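Local coordinates for peptidase M16 inactive domain family protein (Pseudomonas fluorescens, PDB 3GWB), which is a peptidase M16 family protein of the inactive-domain type, possibly a metal-binding hydrolase, though its activity is uncertain, at residues Gln15-Ala20 and Ser208-Ile213; Arg39-Ala44 and Met375-Leu380; Ala95-Arg100 and Lys113-Val118. One frame throughout, in Å; residues are numbered along the deposited sequence.

Contact 1: residues Gln15-Ala20 and Ser208-Ile213; sequences QTWSTA and SDAEAI
W17 carries the meeting of strand 15-18 with helix 207-220, and its indole ring reaches A210 and E211. Q15 comes first along the strand. Its OE1 accepts a hydrogen bond from NH1 of R207, at the start of the same helix, and NE of R207 forms a salt bridge with OE2 of E211.

W17 lies further along. Its CG sits between the backbone N and the carbonyl carbon, the crowded position (chi1 64°), and this carries the ring across to the helix. The far end of the six-membered ring meets the methyl of A210: CH2 of W17 is 3.9 Å from CB of A210, which lies near the ring plane at the edge. CG of E211 stands to one side of that plane, 3.6 Å above the W17 ring and offset toward its rim. CZ2 and CE2 of W17 are both 3.8 Å from CG of E211. Beyond CG the E211 chain is extended, and its carboxylate is turned nearly at right angles to the indole, 84° between the planes.

Strand 15-18 is an edge strand of the six-stranded mixed sheet, which has helices packed on it, as expected for the alpha+beta fold of M16 peptidases. A210 also touches L201 of strand 197-203, and W17 touches V25 and F27 of the neighbouring strand 24-29.

NE1 of W17 gives a hydrogen bond to a water 2.7 Å away. That water donates in turn to the backbone O of E211, at 2.9 Å. It thus bridges the indole N-H and the helix backbone, beside the apolar contact. Beyond the strand, T19 OG1 is hydrogen-bonded to OG of S218, further along the helix.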
ATOM      1  N   GLN A  15      -9.302  27.684 -13.619  1.00 11.65           N
ATOM      2  CA  GLN A  15      -8.614  28.636 -14.476  1.00 12.02           C
ATOM      3  C   GLN A  15      -7.608  27.883 -15.326  1.00 13.55           C
ATOM      4  O   GLN A  15      -7.024  26.891 -14.885  1.00 10.89           O
ATOM      5  CB  GLN A  15      -7.905  29.685 -13.628  1.00 13.28           C
ATOM      6  CG  GLN A  15      -8.836  30.453 -12.722  1.00 16.80           C
ATOM      7  CD  GLN A  15      -8.092  31.382 -11.799  1.00 19.30           C
ATOM      8  OE1 GLN A  15      -7.424  32.311 -12.246  1.00 21.21           O
ATOM      9  NE2 GLN A  15      -8.199  31.134 -10.497  1.00 17.96           N
ATOM     10  N   THR A  16      -7.391  28.349 -16.547  1.00 12.77           N
ATOM     11  CA  THR A  16      -6.461  27.655 -17.415  1.00 13.82           C
ATOM     12  C   THR A  16      -5.659  28.590 -18.303  1.00 14.40           C
ATOM     13  O   THR A  16      -6.094  29.700 -18.622  1.00 13.47           O
ATOM     14  CB  THR A  16      -7.210  26.638 -18.300  1.00 15.95           C
ATOM     15  OG1 THR A  16      -6.263  25.826 -19.010  1.00 20.69           O
ATOM     16  CG2 THR A  16      -8.096  27.360 -19.299  1.00 16.65           C
ATOM     17  N   TRP A  17      -4.480  28.122 -18.695  1.00 13.75           N
ATOM     18  CA  TRP A  17      -3.582  28.871 -19.560  1.00 14.38           C
ATOM     19  C   TRP A  17      -2.464  27.922 -19.950  1.00 15.07           C
ATOM     20  O   TRP A  17      -2.435  26.777 -19.492  1.00 13.81           O
ATOM     21  CB  TRP A  17      -3.028  30.109 -18.832  1.00 14.06           C
ATOM     22  CG  TRP A  17      -2.157  29.834 -17.622  1.00 15.60           C
ATOM     23  CD1 TRP A  17      -0.796  29.677 -17.603  1.00 16.47           C
ATOM     24  CD2 TRP A  17      -2.588  29.712 -16.256  1.00 14.64           C
ATOM     25  NE1 TRP A  17      -0.358  29.475 -16.313  1.00 14.32           N
ATOM     26  CE2 TRP A  17      -1.435  29.495 -15.469  1.00 13.53           C
ATOM     27  CE3 TRP A  17      -3.837  29.776 -15.623  1.00 12.16           C
ATOM     28  CZ2 TRP A  17      -1.498  29.329 -14.079  1.00 13.28           C
ATOM     29  CZ3 TRP A  17      -3.896  29.611 -14.240  1.00 11.93           C
ATOM     30  CH2 TRP A  17      -2.735  29.396 -13.486  1.00  9.78           C
ATOM     31  N   SER A  18      -1.568  28.383 -20.818  1.00 13.33           N
ATOM     32  CA  SER A  18      -0.446  27.567 -21.248  1.00 14.41           C
ATOM     33  C   SER A  18       0.850  28.290 -20.929  1.00 13.53           C
ATOM     34  O   SER A  18       0.872  29.516 -20.822  1.00 11.63           O
ATOM     35  CB  SER A  18      -0.531  27.296 -22.752  1.00 17.22           C
ATOM     36  OG  SER A  18      -1.665  26.496 -23.050  1.00 21.84           O
ATOM     37  N   THR A  19       1.929  27.536 -20.758  1.00  9.86           N
ATOM     38  CA  THR A  19       3.229  28.148 -20.481  1.00 11.90           C
ATOM     39  C   THR A  19       3.925  28.386 -21.821  1.00 13.10           C
ATOM     40  O   THR A  19       3.446  27.942 -22.868  1.00 12.33           O
ATOM     41  CB  THR A  19       4.134  27.222 -19.645  1.00 11.00           C
ATOM     42  OG1 THR A  19       4.414  26.034 -20.399  1.00 11.78           O
ATOM     43  CG2 THR A  19       3.460  26.855 -18.321  1.00 12.46           C
ATOM     44  N   ALA A  20       5.062  29.071 -21.788  1.00 14.67           N
ATOM     45  CA  ALA A  20       5.811  29.355 -23.011  1.00 14.87           C
ATOM     46  C   ALA A  20       6.298  28.085 -23.706  1.00 16.36           C
ATOM     47  O   ALA A  20       6.651  28.129 -24.885  1.00 18.47           O
ATOM     48  CB  ALA A  20       6.995  30.269 -22.701  1.00 15.21           C
ATOM     49  N   SER A 208      -1.441  34.539  -9.514  1.00  8.31           N
ATOM     50  CA  SER A 208      -0.076  34.963  -9.822  1.00 12.68           C
ATOM     51  C   SER A 208       0.915  33.949  -9.260  1.00 12.28           C
ATOM     52  O   SER A 208       1.897  33.603  -9.918  1.00 11.45           O
ATOM     53  CB  SER A 208       0.197  36.349  -9.231  1.00 16.08           C
ATOM     54  OG  SER A 208      -0.732  37.299  -9.733  1.00 21.08           O
ATOM     55  N   ASP A 209       0.656  33.471  -8.044  1.00 12.94           N
ATOM     56  CA  ASP A 209       1.521  32.465  -7.426  1.00 12.31           C
ATOM     57  C   ASP A 209       1.555  31.244  -8.339  1.00 10.83           C
ATOM     58  O   ASP A 209       2.608  30.670  -8.599  1.00 11.78           O
ATOM     59  CB  ASP A 209       0.974  31.995  -6.067  1.00 16.00           C
ATOM     60  CG  ASP A 209       1.108  33.035  -4.967  1.00 19.66           C
ATOM     61  OD1 ASP A 209       2.044  33.865  -5.023  1.00 23.20           O
ATOM     62  OD2 ASP A 209       0.278  32.996  -4.025  1.00 20.33           O
ATOM     63  N   ALA A 210       0.379  30.845  -8.803  1.00 10.32           N
ATOM     64  CA  ALA A 210       0.233  29.679  -9.664  1.00 10.66           C
ATOM     65  C   ALA A 210       0.946  29.854 -10.997  1.00 10.48           C
ATOM     66  O   ALA A 210       1.553  28.913 -11.520  1.00 12.97           O
ATOM     67  CB  ALA A 210      -1.244  29.391  -9.889  1.00  9.73           C
ATOM     68  N   GLU A 211       0.865  31.057 -11.555  1.00 10.82           N
ATOM     69  CA  GLU A 211       1.525  31.322 -12.825  1.00 11.69           C
ATOM     70  C   GLU A 211       3.028  31.120 -12.691  1.00  9.10           C
ATOM     71  O   GLU A 211       3.646  30.486 -13.545  1.00  7.66           O
ATOM     72  CB  GLU A 211       1.218  32.745 -13.294  1.00 13.30           C
ATOM     73  CG  GLU A 211       0.044  32.828 -14.259  1.00 16.84           C
ATOM     74  CD  GLU A 211      -0.464  34.249 -14.434  1.00 20.02           C
ATOM     75  OE1 GLU A 211       0.336  35.191 -14.239  1.00 21.61           O
ATOM     76  OE2 GLU A 211      -1.656  34.425 -14.771  1.00 17.65           O
ATOM     77  N   ALA A 212       3.605  31.642 -11.611  1.00  8.70           N
ATOM     78  CA  ALA A 212       5.045  31.521 -11.360  1.00 10.05           C
ATOM     79  C   ALA A 212       5.456  30.059 -11.158  1.00  9.26           C
ATOM     80  O   ALA A 212       6.473  29.609 -11.699  1.00  9.79           O
ATOM     81  CB  ALA A 212       5.435  32.355 -10.131  1.00 10.20           C
ATOM     82  N   ILE A 213       4.668  29.319 -10.381  1.00  8.18           N
ATOM     83  CA  ILE A 213       4.953  27.911 -10.121  1.00  7.43           C
ATOM     84  C   ILE A 213       4.926  27.117 -11.429  1.00  7.89           C
ATOM     85  O   ILE A 213       5.839  26.338 -11.726  1.00  7.61           O
ATOM     86  CB  ILE A 213       3.902  27.287  -9.168  1.00  8.57           C
ATOM     87  CG1 ILE A 213       3.885  28.027  -7.827  1.00 11.02           C
ATOM     88  CG2 ILE A 213       4.150  25.793  -9.031  1.00  6.78           C
ATOM     89  CD1 ILE A 213       5.221  28.200  -7.197  1.00 15.00           C
TER
HETATM   90  O   HOH W   1       2.312  29.952 -16.038  1.00 11.38           O

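Contact 2: residues Arg39-Ala44 and Met375-Leu380; sequences RLIFAA and MGFYNL
F377 meets I41 CG2 obliquely and A43 with its ring edge, where strand 35-42 ends and the chain turns. The contact joins the last turn of helix 365-377 to a strand inside the six-stranded mixed sheet of this M16 alpha+beta fold. The two segments are 331 residues apart in the chain. No hydrogen bond crosses between them, and the grip is apolar.

F377 has its CG anti to the backbone N (chi1 -170°), which sends the ring from the helix toward the strand. I41 answers with its gamma methyl. CG2 of I41 is 3.5 Å from CD1 of F377. The longer branch of I41, through CG1 to CD1, leads away from the helix.

Further round the ring comes A43. CA of A43 lies near the ring plane, 3.6 Å from CE1 of F377. The methyl is almost as near, with CB of A43 3.8 Å from CE1 of F377. A43 is the centre of an inverse gamma turn, where the chain leaves the strand. The weak hydrogen bond of this turn runs from N of A44 to O of F42. The carbonyl O of A43 takes a hydrogen bond from ND2 of N196.

F42 points to the other face of the sheet, where it touches V119 of helix 105-120. The strand is therefore covered by helices on both faces.

Y378 follows F377, and its ring packs against that of F377. The Y378 hydroxyl is hydrogen-bonded to OD2 of D93. CD2 of F377 stands 3.5 Å above the ring plane of Y378, over its centre.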
ATOM      1  N   ARG A  39       0.306  18.619  -9.573  1.00  9.13           N
ATOM      2  CA  ARG A  39       0.305  17.330 -10.241  1.00 10.35           C
ATOM      3  C   ARG A  39       0.685  17.520 -11.702  1.00  9.38           C
ATOM      4  O   ARG A  39       0.163  18.406 -12.380  1.00  9.57           O
ATOM      5  CB  ARG A  39      -1.085  16.696 -10.116  1.00 13.01           C
ATOM      6  CG  ARG A  39      -1.205  15.247 -10.578  1.00 14.15           C
ATOM      7  CD  ARG A  39      -2.631  14.756 -10.335  1.00 16.84           C
ATOM      8  NE  ARG A  39      -2.877  13.391 -10.805  1.00 15.32           N
ATOM      9  CZ  ARG A  39      -2.474  12.291 -10.176  1.00 19.82           C
ATOM     10  NH1 ARG A  39      -1.796  12.380  -9.039  1.00 16.66           N
ATOM     11  NH2 ARG A  39      -2.762  11.098 -10.684  1.00 17.76           N
ATOM     12  N   LEU A  40       1.623  16.704 -12.163  1.00 10.98           N
ATOM     13  CA  LEU A  40       2.090  16.754 -13.546  1.00  9.56           C
ATOM     14  C   LEU A  40       1.685  15.458 -14.221  1.00  9.83           C
ATOM     15  O   LEU A  40       2.009  14.367 -13.754  1.00 10.98           O
ATOM     16  CB  LEU A  40       3.613  16.910 -13.600  1.00 11.89           C
ATOM     17  CG  LEU A  40       4.237  18.306 -13.469  1.00 16.60           C
ATOM     18  CD1 LEU A  40       3.613  19.081 -12.319  1.00 17.56           C
ATOM     19  CD2 LEU A  40       5.742  18.155 -13.274  1.00 15.70           C
ATOM     20  N   ILE A  41       0.957  15.581 -15.321  1.00  8.57           N
ATOM     21  CA  ILE A  41       0.517  14.413 -16.056  1.00  8.89           C
ATOM     22  C   ILE A  41       1.195  14.430 -17.416  1.00  8.96           C
ATOM     23  O   ILE A  41       0.974  15.349 -18.201  1.00  6.92           O
ATOM     24  CB  ILE A  41      -1.024  14.414 -16.264  1.00  9.36           C
ATOM     25  CG1 ILE A  41      -1.756  14.455 -14.917  1.00 13.41           C
ATOM     26  CG2 ILE A  41      -1.434  13.150 -16.985  1.00 10.30           C
ATOM     27  CD1 ILE A  41      -1.591  15.759 -14.151  1.00 16.68           C
ATOM     28  N   PHE A  42       2.030  13.429 -17.683  1.00  7.94           N
ATOM     29  CA  PHE A  42       2.743  13.324 -18.955  1.00  7.30           C
ATOM     30  C   PHE A  42       2.147  12.199 -19.785  1.00  7.70           C
ATOM     31  O   PHE A  42       1.677  11.205 -19.238  1.00  9.51           O
ATOM     32  CB  PHE A  42       4.228  12.968 -18.741  1.00  7.59           C
ATOM     33  CG  PHE A  42       4.995  13.964 -17.917  1.00  7.84           C
ATOM     34  CD1 PHE A  42       5.786  14.915 -18.527  1.00  5.39           C
ATOM     35  CD2 PHE A  42       4.939  13.926 -16.521  1.00  8.49           C
ATOM     36  CE1 PHE A  42       6.520  15.818 -17.773  1.00  7.03           C
ATOM     37  CE2 PHE A  42       5.671  14.832 -15.755  1.00  7.97           C
ATOM     38  CZ  PHE A  42       6.462  15.778 -16.383  1.00  5.59           C
ATOM     39  N   ALA A  43       2.160  12.362 -21.103  1.00  8.08           N
ATOM     40  CA  ALA A  43       1.705  11.302 -21.998  1.00  9.87           C
ATOM     41  C   ALA A  43       2.948  10.414 -22.106  1.00 10.59           C
ATOM     42  O   ALA A  43       3.588  10.332 -23.165  1.00 11.46           O
ATOM     43  CB  ALA A  43       1.339  11.873 -23.357  1.00  8.75           C
ATOM     44  N   ALA A  44       3.296   9.776 -20.990  1.00 10.41           N
ATOM     45  CA  ALA A  44       4.475   8.914 -20.898  1.00 10.17           C
ATOM     46  C   ALA A  44       4.187   7.558 -20.247  1.00 12.17           C
ATOM     47  O   ALA A  44       4.978   7.066 -19.436  1.00 11.73           O
ATOM     48  CB  ALA A  44       5.571   9.631 -20.113  1.00 10.02           C
HETATM   49  N   MSE A 375      -8.878  16.325 -16.811  1.00 10.81           N
HETATM   50  CA  MSE A 375      -9.540  17.297 -17.677  1.00 10.84           C
HETATM   51  C   MSE A 375      -8.549  17.803 -18.722  1.00 10.84           C
HETATM   52  O   MSE A 375      -8.857  17.852 -19.920  1.00 12.41           O
HETATM   53  CB  MSE A 375     -10.079  18.474 -16.849  1.00 12.13           C
HETATM   54  CG  MSE A 375     -11.358  18.156 -16.044  1.00 12.78           C
HETATM   55 SE   MSE A 375     -11.810  19.426 -14.801  1.00 12.59          SE
HETATM   56  CE  MSE A 375     -11.937  20.874 -15.812  1.00 13.53           C
ATOM     57  N   GLY A 376      -7.351  18.164 -18.267  1.00  9.79           N
ATOM     58  CA  GLY A 376      -6.342  18.670 -19.177  1.00 10.75           C
ATOM     59  C   GLY A 376      -5.776  17.629 -20.121  1.00 10.68           C
ATOM     60  O   GLY A 376      -5.620  17.882 -21.318  1.00 11.34           O
ATOM     61  N   PHE A 377      -5.475  16.454 -19.582  1.00 11.53           N
ATOM     62  CA  PHE A 377      -4.905  15.377 -20.371  1.00 13.88           C
ATOM     63  C   PHE A 377      -5.853  14.874 -21.451  1.00 13.89           C
ATOM     64  O   PHE A 377      -5.434  14.610 -22.574  1.00 13.11           O
ATOM     65  CB  PHE A 377      -4.513  14.204 -19.477  1.00 12.94           C
ATOM     66  CG  PHE A 377      -3.696  13.154 -20.178  1.00 13.74           C
ATOM     67  CD1 PHE A 377      -2.330  13.331 -20.361  1.00 15.54           C
ATOM     68  CD2 PHE A 377      -4.301  12.016 -20.703  1.00 11.91           C
ATOM     69  CE1 PHE A 377      -1.570  12.366 -21.022  1.00 16.61           C
ATOM     70  CE2 PHE A 377      -3.551  11.047 -21.369  1.00 15.52           C
ATOM     71  CZ  PHE A 377      -2.187  11.228 -21.544  1.00 13.08           C
ATOM     72  N   TYR A 378      -7.133  14.756 -21.112  1.00 13.55           N
ATOM     73  CA  TYR A 378      -8.125  14.258 -22.061  1.00 15.56           C
ATOM     74  C   TYR A 378      -8.936  15.340 -22.765  1.00 16.65           C
ATOM     75  O   TYR A 378      -9.908  15.039 -23.465  1.00 19.20           O
ATOM     76  CB  TYR A 378      -9.060  13.291 -21.340  1.00 13.20           C
ATOM     77  CG  TYR A 378      -8.344  12.072 -20.828  1.00 13.18           C
ATOM     78  CD1 TYR A 378      -7.809  11.137 -21.715  1.00 13.94           C
ATOM     79  CD2 TYR A 378      -8.186  11.852 -19.463  1.00 13.56           C
ATOM     80  CE1 TYR A 378      -7.141  10.017 -21.263  1.00 14.00           C
ATOM     81  CE2 TYR A 378      -7.514  10.725 -18.994  1.00 16.41           C
ATOM     82  CZ  TYR A 378      -6.995   9.813 -19.903  1.00 14.66           C
ATOM     83  OH  TYR A 378      -6.331   8.694 -19.465  1.00 18.70           O
ATOM     84  N   ASN A 379      -8.532  16.590 -22.581  1.00 16.49           N
ATOM     85  CA  ASN A 379      -9.216  17.726 -23.183  1.00 17.70           C
ATOM     86  C   ASN A 379     -10.716  17.722 -22.921  1.00 17.91           C
ATOM     87  O   ASN A 379     -11.514  17.771 -23.859  1.00 19.15           O
ATOM     88  CB  ASN A 379      -8.963  17.759 -24.689  1.00 20.10           C
ATOM     89  CG  ASN A 379      -7.502  17.929 -25.024  1.00 19.93           C
ATOM     90  OD1 ASN A 379      -6.844  18.843 -24.533  1.00 26.06           O
ATOM     91  ND2 ASN A 379      -6.984  17.048 -25.864  1.00 19.72           N
ATOM     92  N   LEU A 380     -11.096  17.658 -21.648  1.00 15.27           N
ATOM     93  CA  LEU A 380     -12.503  17.682 -21.270  1.00 17.21           C
ATOM     94  C   LEU A 380     -12.892  19.148 -21.104  1.00 18.45           C
ATOM     95  O   LEU A 380     -12.036  19.992 -20.845  1.00 19.31           O
ATOM     96  CB  LEU A 380     -12.712  16.935 -19.949  1.00 15.68           C
ATOM     97  CG  LEU A 380     -12.224  15.482 -19.961  1.00 15.52           C
ATOM     98  CD1 LEU A 380     -12.449  14.865 -18.591  1.00 13.76           C
ATOM     99  CD2 LEU A 380     -12.955  14.688 -21.044  1.00 13.76           C
TER

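Contact 3: residues Ala95-Arg100 and Lys113-Val118; sequences AVASLR and KLFAEV
Both F115 and L99 turn CG anti to the backbone N, with chi1 -178° in F115 and 177° in L99, and the two side chains run alongside each other, pointing opposite ways. The contact joins strand 95-102 to helix 105-120, which follows it in the chain, folds back and packs on the sheet in the M16 alpha+beta fold. The segments run nearly antiparallel, with their axes 9.9 Å apart at the closest.

F115 is the only residue of 113-118 that touches the strand segment 95-100. CB of L99 lies over one face of its ring, a CH-pi contact 4.0 Å from the ring centroid and 21° off the normal. CD2 of L99 reaches back to the base of the phenylalanine, 4.1 Å from CB of F115. The far end of the ring runs to the strand backbone and the methyl of A97: CZ of F115 is 4.1 Å from CB of A97. L38, L40 and F79 also touch the F115 side chain, which is buried.

With an alanine here the ring is gone, and L99 CB and the A97 methyl would probably lose their packing partner.

The carbonyls of the strand meet the ring rim. O of A97 lies near the ring plane at the edge, and O of S98 comes in obliquely, 3.6 Å from CE1 of F115.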
ATOM      1  N   ALA A  95       1.726   9.063 -17.148  1.00 12.39           N
ATOM      2  CA  ALA A  95       2.739   8.891 -16.114  1.00 12.68           C
ATOM      3  C   ALA A  95       2.614  10.164 -15.291  1.00 11.96           C
ATOM      4  O   ALA A  95       2.407  11.248 -15.842  1.00 12.62           O
ATOM      5  CB  ALA A  95       4.134   8.782 -16.725  1.00 12.10           C
ATOM      6  N   VAL A  96       2.739  10.040 -13.976  1.00 10.61           N
ATOM      7  CA  VAL A  96       2.578  11.204 -13.123  1.00 11.34           C
ATOM      8  C   VAL A  96       3.704  11.440 -12.132  1.00 10.69           C
ATOM      9  O   VAL A  96       4.443  10.525 -11.759  1.00  8.75           O
ATOM     10  CB  VAL A  96       1.252  11.108 -12.323  1.00 13.66           C
ATOM     11  CG1 VAL A  96       0.098  10.733 -13.263  1.00 15.53           C
ATOM     12  CG2 VAL A  96       1.377  10.068 -11.222  1.00 15.59           C
ATOM     13  N   ALA A  97       3.829  12.702 -11.742  1.00  7.71           N
ATOM     14  CA  ALA A  97       4.789  13.143 -10.750  1.00  6.83           C
ATOM     15  C   ALA A  97       3.976  14.186  -9.993  1.00  7.48           C
ATOM     16  O   ALA A  97       3.384  15.090 -10.603  1.00  5.49           O
ATOM     17  CB  ALA A  97       5.997  13.763 -11.400  1.00  7.34           C
ATOM     18  N   SER A  98       3.926  14.054  -8.673  1.00  5.24           N
ATOM     19  CA  SER A  98       3.141  14.971  -7.860  1.00 10.02           C
ATOM     20  C   SER A  98       3.869  15.459  -6.618  1.00 12.10           C
ATOM     21  O   SER A  98       4.801  14.819  -6.127  1.00 11.76           O
ATOM     22  CB  SER A  98       1.824  14.307  -7.436  1.00 10.44           C
ATOM     23  OG  SER A  98       2.045  13.155  -6.633  1.00 12.68           O
ATOM     24  N   LEU A  99       3.418  16.600  -6.113  1.00 12.67           N
ATOM     25  CA  LEU A  99       3.994  17.207  -4.924  1.00 13.35           C
ATOM     26  C   LEU A  99       2.914  17.864  -4.076  1.00 15.73           C
ATOM     27  O   LEU A  99       2.116  18.653  -4.579  1.00 18.04           O
ATOM     28  CB  LEU A  99       5.009  18.280  -5.315  1.00 13.41           C
ATOM     29  CG  LEU A  99       5.639  19.062  -4.159  1.00 13.39           C
ATOM     30  CD1 LEU A  99       6.754  18.232  -3.548  1.00 13.13           C
ATOM     31  CD2 LEU A  99       6.200  20.379  -4.663  1.00 11.16           C
ATOM     32  N   ARG A 100       2.869  17.515  -2.798  1.00 15.79           N
ATOM     33  CA  ARG A 100       1.933  18.154  -1.889  1.00 15.26           C
ATOM     34  C   ARG A 100       2.895  18.933  -1.005  1.00 15.00           C
ATOM     35  O   ARG A 100       3.887  18.380  -0.535  1.00 11.04           O
ATOM     36  CB  ARG A 100       1.139  17.132  -1.072  1.00 18.88           C
ATOM     37  CG  ARG A 100       0.262  17.785  -0.011  1.00 24.87           C
ATOM     38  CD  ARG A 100      -0.951  16.936   0.402  1.00 30.79           C
ATOM     39  NE  ARG A 100      -0.599  15.620   0.940  1.00 35.54           N
ATOM     40  CZ  ARG A 100      -0.346  14.544   0.197  1.00 38.27           C
ATOM     41  NH1 ARG A 100      -0.405  14.618  -1.129  1.00 38.97           N
ATOM     42  NH2 ARG A 100      -0.037  13.391   0.778  1.00 39.57           N
ATOM     43  N   LYS A 113      11.903  23.753  -6.030  1.00 11.23           N
ATOM     44  CA  LYS A 113      13.183  23.703  -6.728  1.00 12.95           C
ATOM     45  C   LYS A 113      13.663  22.262  -6.784  1.00 10.62           C
ATOM     46  O   LYS A 113      14.192  21.814  -7.803  1.00 12.77           O
ATOM     47  CB  LYS A 113      14.232  24.554  -6.015  1.00 15.00           C
ATOM     48  CG  LYS A 113      14.011  26.043  -6.156  1.00 19.44           C
ATOM     49  CD  LYS A 113      15.165  26.833  -5.545  1.00 22.26           C
ATOM     50  CE  LYS A 113      16.477  26.552  -6.265  1.00 23.81           C
ATOM     51  NZ  LYS A 113      17.602  27.378  -5.720  1.00 25.16           N
ATOM     52  N   LEU A 114      13.475  21.533  -5.688  1.00  9.70           N
ATOM     53  CA  LEU A 114      13.883  20.135  -5.638  1.00  9.40           C
ATOM     54  C   LEU A 114      12.991  19.305  -6.562  1.00 10.14           C
ATOM     55  O   LEU A 114      13.471  18.435  -7.290  1.00  9.73           O
ATOM     56  CB  LEU A 114      13.789  19.602  -4.200  1.00 10.36           C
ATOM     57  CG  LEU A 114      14.055  18.107  -3.980  1.00 10.35           C
ATOM     58  CD1 LEU A 114      15.419  17.719  -4.556  1.00 12.50           C
ATOM     59  CD2 LEU A 114      13.988  17.802  -2.486  1.00 12.40           C
ATOM     60  N   PHE A 115      11.692  19.583  -6.527  1.00 10.01           N
ATOM     61  CA  PHE A 115      10.728  18.874  -7.364  1.00  9.75           C
ATOM     62  C   PHE A 115      11.036  19.068  -8.853  1.00  9.55           C
ATOM     63  O   PHE A 115      11.018  18.114  -9.627  1.00  9.74           O
ATOM     64  CB  PHE A 115       9.313  19.373  -7.071  1.00  8.85           C
ATOM     65  CG  PHE A 115       8.241  18.671  -7.864  1.00  9.36           C
ATOM     66  CD1 PHE A 115       7.879  17.364  -7.565  1.00  8.61           C
ATOM     67  CD2 PHE A 115       7.610  19.314  -8.926  1.00  9.93           C
ATOM     68  CE1 PHE A 115       6.890  16.705  -8.299  1.00 10.25           C
ATOM     69  CE2 PHE A 115       6.618  18.665  -9.671  1.00 11.26           C
ATOM     70  CZ  PHE A 115       6.265  17.358  -9.362  1.00  9.26           C
ATOM     71  N   ALA A 116      11.307  20.310  -9.248  1.00  9.31           N
ATOM     72  CA  ALA A 116      11.617  20.604 -10.644  1.00 11.06           C
ATOM     73  C   ALA A 116      12.861  19.829 -11.078  1.00 12.32           C
ATOM     74  O   ALA A 116      12.907  19.267 -12.175  1.00  9.85           O
ATOM     75  CB  ALA A 116      11.844  22.108 -10.829  1.00 10.61           C
ATOM     76  N   GLU A 117      13.870  19.804 -10.212  1.00 13.70           N
ATOM     77  CA  GLU A 117      15.108  19.096 -10.500  1.00 15.36           C
ATOM     78  C   GLU A 117      14.846  17.597 -10.661  1.00 13.76           C
ATOM     79  O   GLU A 117      15.335  16.971 -11.596  1.00 13.49           O
ATOM     80  CB  GLU A 117      16.119  19.328  -9.372  1.00 19.44           C
ATOM     81  CG  GLU A 117      17.487  18.707  -9.619  1.00 28.52           C
ATOM     82  CD  GLU A 117      18.470  19.661 -10.282  1.00 33.96           C
ATOM     83  OE1 GLU A 117      18.784  20.713  -9.680  1.00 38.28           O
ATOM     84  OE2 GLU A 117      18.940  19.358 -11.400  1.00 37.38           O
ATOM     85  N   VAL A 118      14.071  17.028  -9.747  1.00 13.08           N
ATOM     86  CA  VAL A 118      13.753  15.601  -9.791  1.00 11.03           C
ATOM     87  C   VAL A 118      13.038  15.185 -11.085  1.00 12.58           C
ATOM     88  O   VAL A 118      13.430  14.219 -11.751  1.00 10.01           O
ATOM     89  CB  VAL A 118      12.889  15.192  -8.557  1.00 12.11           C
ATOM     90  CG1 VAL A 118      12.224  13.838  -8.787  1.00  9.73           C
ATOM     91  CG2 VAL A 118      13.771  15.123  -7.310  1.00  9.02           C
TER

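Overall arrangement
All three contacts reach the same six-stranded mixed sheet. Contact 1 uses an outermost strand, 15-18. Contacts 2 and 3 use the neighbouring strands 35-42 and 95-102, and they touch: L40 N is 2.9 Å from A97 O, a probable hydrogen bond. Centres lie about 16 Å apart for contacts 1 and 2 and for 1 and 3, and about 15 Å for 2 and 3. Helices 207-220 and 105-120 pack on one face, and helix 365-377 on the other. Along the chain, contact 3 is local and falls within the spans of the other two, whose segments alternate. Helices near their strand partners in sequence (105-120) and far from them (207-220, 365-377) thus cover one sheet.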